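Local coordinates for protein adenosine kinase, putative (Trypanosoma brucei, PDB 3OTX) that probably phosphorylates adenosine to AMP with ATP as phosphate donor and magnesium as cofactor, a step of purine salvage, as a member of the PfkB carbohydrate kinase family, at residues Asn69-Ala74 / Glu108-Ala113. The protein carries 1 engineered substitution. Residues are numbered along the deposited sequence; the frame is centred on the assembly and turned at random.
Sequences NVARVA and EGIVMA. With AP5 (bis(adenosine)-5'-pentaphosphate), chain C.
Arg72 and Glu108 form a two-pronged salt bridge, the guanidinium presenting its NE side to the carboxylate so that each nitrogen takes a separate oxygen. Arg72 NE donates to Glu108 OE1 at 2.8 Å, nearly straight at 172°, and Arg72 NH2 to Glu108 OE2 at 2.9 Å. Both oxygens are met on their syn sides and lie close to the guanidinium plane, but the two flat groups are twisted 28° apart, and NE stands somewhat out of the carboxylate plane. A bend at chi3 (72°) turns the end of the arginine toward the acid, whereas the glutamate reaches across as an extended chain beyond CG. The paired bonds restrict rotation of both groups. A water closes a second link, donating to Arg72 O (2.7 Å) and to Glu108 OE1 (2.9 Å), so that this oxygen receives two hydrogen bonds.

Nearer the helix backbone, Ile110 runs at about a right angle to the arginine chain and sets its CD1 methyl against Arg72 CG, a close contact of 3.4 Å. The same methyl lies 4.0 Å from Ala71 CB, filling the angle between the aliphatic base of the arginine and the helix surface. Gly109, at positive phi, ends helix 96-108 in a Schellman motif, between the acid and the isoleucine. Asn69, on the same helix as Arg72, faces the ligand instead: its ND2 donates to AP5 O3J, on the ribose in the adenosine site, at 3.0 Å and also bonds Asp301, the predicted proton acceptor.

The contact thus ties helix 66-76 to the turn before strand 111-116, which lies beside strand 86-89 in the large, mainly parallel sheet of the ribokinase-like fold. Ala71 also touches Val86 and Ile110 touches Tyr88, both on strand 86-89, while Val70 packs on helix 300-311.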
loop_
_atom_site.group_PDB
_atom_site.type_symbol
_atom_site.label_atom_id
_atom_site.label_comp_id
_atom_site.label_asym_id
_atom_site.label_seq_id
_atom_site.Cartn_x
_atom_site.Cartn_y
_atom_site.Cartn_z
ATOM N N ASN A 69 2.596 4.571 -4.458
ATOM C CA ASN A 69 1.326 4.695 -5.167
ATOM C C ASN A 69 0.234 5.374 -4.302
ATOM O O ASN A 69 -0.469 6.272 -4.771
ATOM C CB ASN A 69 0.812 3.318 -5.565
ATOM C CG ASN A 69 1.631 2.666 -6.648
ATOM O OD1 ASN A 69 2.347 3.321 -7.438
ATOM N ND2 ASN A 69 1.473 1.360 -6.751
ATOM N N VAL A 70 0.124 4.906 -3.057
ATOM C CA VAL A 70 -0.887 5.419 -2.124
ATOM C C VAL A 70 -0.637 6.914 -1.916
ATOM O O VAL A 70 -1.569 7.729 -1.981
ATOM C CB VAL A 70 -0.867 4.682 -0.772
ATOM C CG1 VAL A 70 -1.759 5.399 0.246
ATOM C CG2 VAL A 70 -1.365 3.240 -0.944
ATOM N N ALA A 71 0.636 7.257 -1.679
ATOM C CA ALA A 71 0.986 8.644 -1.422
ATOM C C ALA A 71 0.653 9.522 -2.629
ATOM O O ALA A 71 0.144 10.637 -2.491
ATOM C CB ALA A 71 2.476 8.750 -1.131
ATOM N N ARG A 72 0.915 9.018 -3.832
ATOM C CA ARG A 72 0.689 9.820 -5.027
ATOM C C ARG A 72 -0.798 9.986 -5.292
ATOM O O ARG A 72 -1.203 11.054 -5.692
ATOM C CB ARG A 72 1.403 9.219 -6.267
ATOM C CG ARG A 72 2.928 9.339 -6.170
ATOM C CD ARG A 72 3.608 8.469 -7.236
ATOM N NE ARG A 72 3.416 9.060 -8.534
ATOM C CZ ARG A 72 3.565 8.430 -9.689
ATOM N NH1 ARG A 72 3.920 7.145 -9.706
ATOM N NH2 ARG A 72 3.367 9.096 -10.822
ATOM N N VAL A 73 -1.604 8.949 -5.033
ATOM C CA VAL A 73 -3.057 9.079 -5.206
ATOM C C VAL A 73 -3.623 10.046 -4.162
ATOM O O VAL A 73 -4.401 10.943 -4.534
ATOM C CB VAL A 73 -3.741 7.726 -5.114
ATOM C CG1 VAL A 73 -5.284 7.910 -5.089
ATOM C CG2 VAL A 73 -3.317 6.857 -6.327
ATOM N N ALA A 74 -3.166 9.932 -2.915
ATOM C CA ALA A 74 -3.619 10.890 -1.857
ATOM C C ALA A 74 -3.264 12.328 -2.207
ATOM O O ALA A 74 -4.112 13.223 -2.138
ATOM C CB ALA A 74 -3.050 10.485 -0.483
ATOM N N GLU A 108 5.077 15.767 -8.036
ATOM C CA GLU A 108 3.653 15.726 -7.629
ATOM C C GLU A 108 3.380 16.390 -6.279
ATOM O O GLU A 108 2.215 16.568 -5.919
ATOM C CB GLU A 108 3.091 14.312 -7.716
ATOM C CG GLU A 108 2.980 13.900 -9.189
ATOM C CD GLU A 108 2.827 12.431 -9.398
ATOM O OE1 GLU A 108 2.480 11.731 -8.448
ATOM O OE2 GLU A 108 3.037 11.996 -10.546
ATOM N N GLY A 109 4.431 16.777 -5.551
ATOM C CA GLY A 109 4.238 17.496 -4.261
ATOM C C GLY A 109 4.462 16.628 -3.028
ATOM O O GLY A 109 4.203 17.077 -1.911
ATOM N N ILE A 110 4.928 15.398 -3.204
ATOM C CA ILE A 110 5.263 14.562 -2.063
ATOM C C ILE A 110 6.622 14.980 -1.518
ATOM O O ILE A 110 7.558 15.214 -2.293
ATOM C CB ILE A 110 5.267 13.068 -2.448
ATOM C CG1 ILE A 110 3.831 12.672 -2.871
ATOM C CG2 ILE A 110 5.772 12.163 -1.291
ATOM C CD1 ILE A 110 3.804 11.539 -3.726
ATOM N N VAL A 111 6.729 15.092 -0.196
ATOM C CA VAL A 111 8.041 15.289 0.409
ATOM C C VAL A 111 8.683 13.911 0.527
ATOM O O VAL A 111 8.137 12.999 1.144
ATOM C CB VAL A 111 7.930 15.962 1.789
ATOM C CG1 VAL A 111 9.341 16.110 2.399
ATOM C CG2 VAL A 111 7.231 17.306 1.637
ATOM N N MET A 112 9.828 13.746 -0.124
ATOM C CA MET A 112 10.484 12.444 -0.198
ATOM C C MET A 112 11.651 12.373 0.781
ATOM O O MET A 112 12.773 12.741 0.465
ATOM C CB MET A 112 10.960 12.171 -1.644
ATOM C CG MET A 112 9.811 11.884 -2.586
ATOM S SD MET A 112 8.990 10.316 -2.242
ATOM C CE MET A 112 10.004 9.121 -3.155
ATOM N N ALA A 113 11.330 11.979 2.021
ATOM C CA ALA A 113 12.329 11.888 3.070
ATOM C C ALA A 113 13.028 10.530 2.983
ATOM O O ALA A 113 12.996 9.713 3.916
ATOM C CB ALA A 113 11.675 12.108 4.437
HETATM P PA AP5 C . -10.053 -4.580 -4.944
HETATM O O1A AP5 C . -10.067 -5.516 -6.148
HETATM O O2A AP5 C . -10.761 -5.133 -3.723
HETATM O O3A AP5 C . -8.570 -4.178 -4.464
HETATM P PB AP5 C . -7.269 -5.133 -4.434
HETATM O O1B AP5 C . -7.620 -6.588 -4.470
HETATM O O2B AP5 C . -6.423 -4.655 -3.306
HETATM O O3B AP5 C . -6.631 -4.703 -5.829
HETATM P PG AP5 C . -5.562 -5.380 -6.795
HETATM O O1G AP5 C . -5.823 -4.843 -8.168
HETATM O O2G AP5 C . -5.628 -6.890 -6.857
HETATM O O3G AP5 C . -4.260 -4.759 -6.224
HETATM P PD AP5 C . -2.719 -4.959 -6.670
HETATM O O1D AP5 C . -2.532 -5.912 -7.836
HETATM O O2D AP5 C . -1.977 -5.233 -5.392
HETATM O O3D AP5 C . -2.388 -3.494 -7.249
HETATM P PE AP5 C . -1.888 -2.224 -6.388
HETATM O O1E AP5 C . -2.623 -2.183 -5.077
HETATM O O2E AP5 C . -1.936 -0.979 -7.270
HETATM O O5F AP5 C . -10.633 -3.166 -5.430
HETATM C C5F AP5 C . -10.587 -2.024 -4.574
HETATM C C4F AP5 C . -11.652 -1.047 -5.009
HETATM O O4F AP5 C . -11.497 -0.742 -6.402
HETATM C C3F AP5 C . -13.079 -1.580 -4.929
HETATM O O3F AP5 C . -13.599 -1.359 -3.641
HETATM C C2F AP5 C . -13.787 -0.842 -6.029
HETATM O O2F AP5 C . -14.143 0.444 -5.588
HETATM C C1F AP5 C . -12.689 -0.680 -7.085
HETATM N N9A AP5 C . -12.674 -1.771 -8.101
HETATM C C8A AP5 C . -11.723 -2.788 -8.224
HETATM N N7A AP5 C . -12.074 -3.553 -9.295
HETATM C C5A AP5 C . -13.197 -3.038 -9.850
HETATM C C6A AP5 C . -13.952 -3.372 -10.952
HETATM N N6A AP5 C . -13.580 -4.339 -11.796
HETATM N N1A AP5 C . -15.053 -2.610 -11.257
HETATM C C2A AP5 C . -15.412 -1.503 -10.504
HETATM N N3A AP5 C . -14.641 -1.172 -9.411
HETATM C C4A AP5 C . -13.551 -1.903 -9.104
HETATM O O5J AP5 C . -0.340 -2.584 -6.052
HETATM C C5J AP5 C . 0.589 -2.745 -7.110
HETATM C C4J AP5 C . 1.911 -2.254 -6.542
HETATM O O4J AP5 C . 2.427 -3.188 -5.579
HETATM C C3J AP5 C . 3.035 -2.172 -7.580
HETATM O O3J AP5 C . 3.229 -0.794 -7.899
HETATM C C2J AP5 C . 4.250 -2.818 -6.895
HETATM O O2J AP5 C . 5.442 -2.049 -7.005
HETATM C C1J AP5 C . 3.795 -2.896 -5.458
HETATM N N9B AP5 C . 4.489 -3.930 -4.676
HETATM C C8B AP5 C . 4.513 -5.265 -4.976
HETATM N N7B AP5 C . 5.293 -5.866 -4.040
HETATM C C5B AP5 C . 5.748 -4.919 -3.162
HETATM C C6B AP5 C . 6.561 -4.985 -2.023
HETATM N N6B AP5 C . 7.163 -6.107 -1.599
HETATM N N1B AP5 C . 6.830 -3.793 -1.409
HETATM C C2B AP5 C . 6.275 -2.587 -1.771
HETATM N N3B AP5 C . 5.512 -2.516 -2.918
HETATM C C4B AP5 C . 5.233 -3.686 -3.568
HETATM O O HOH W 1 0.281 12.830 -7.002
#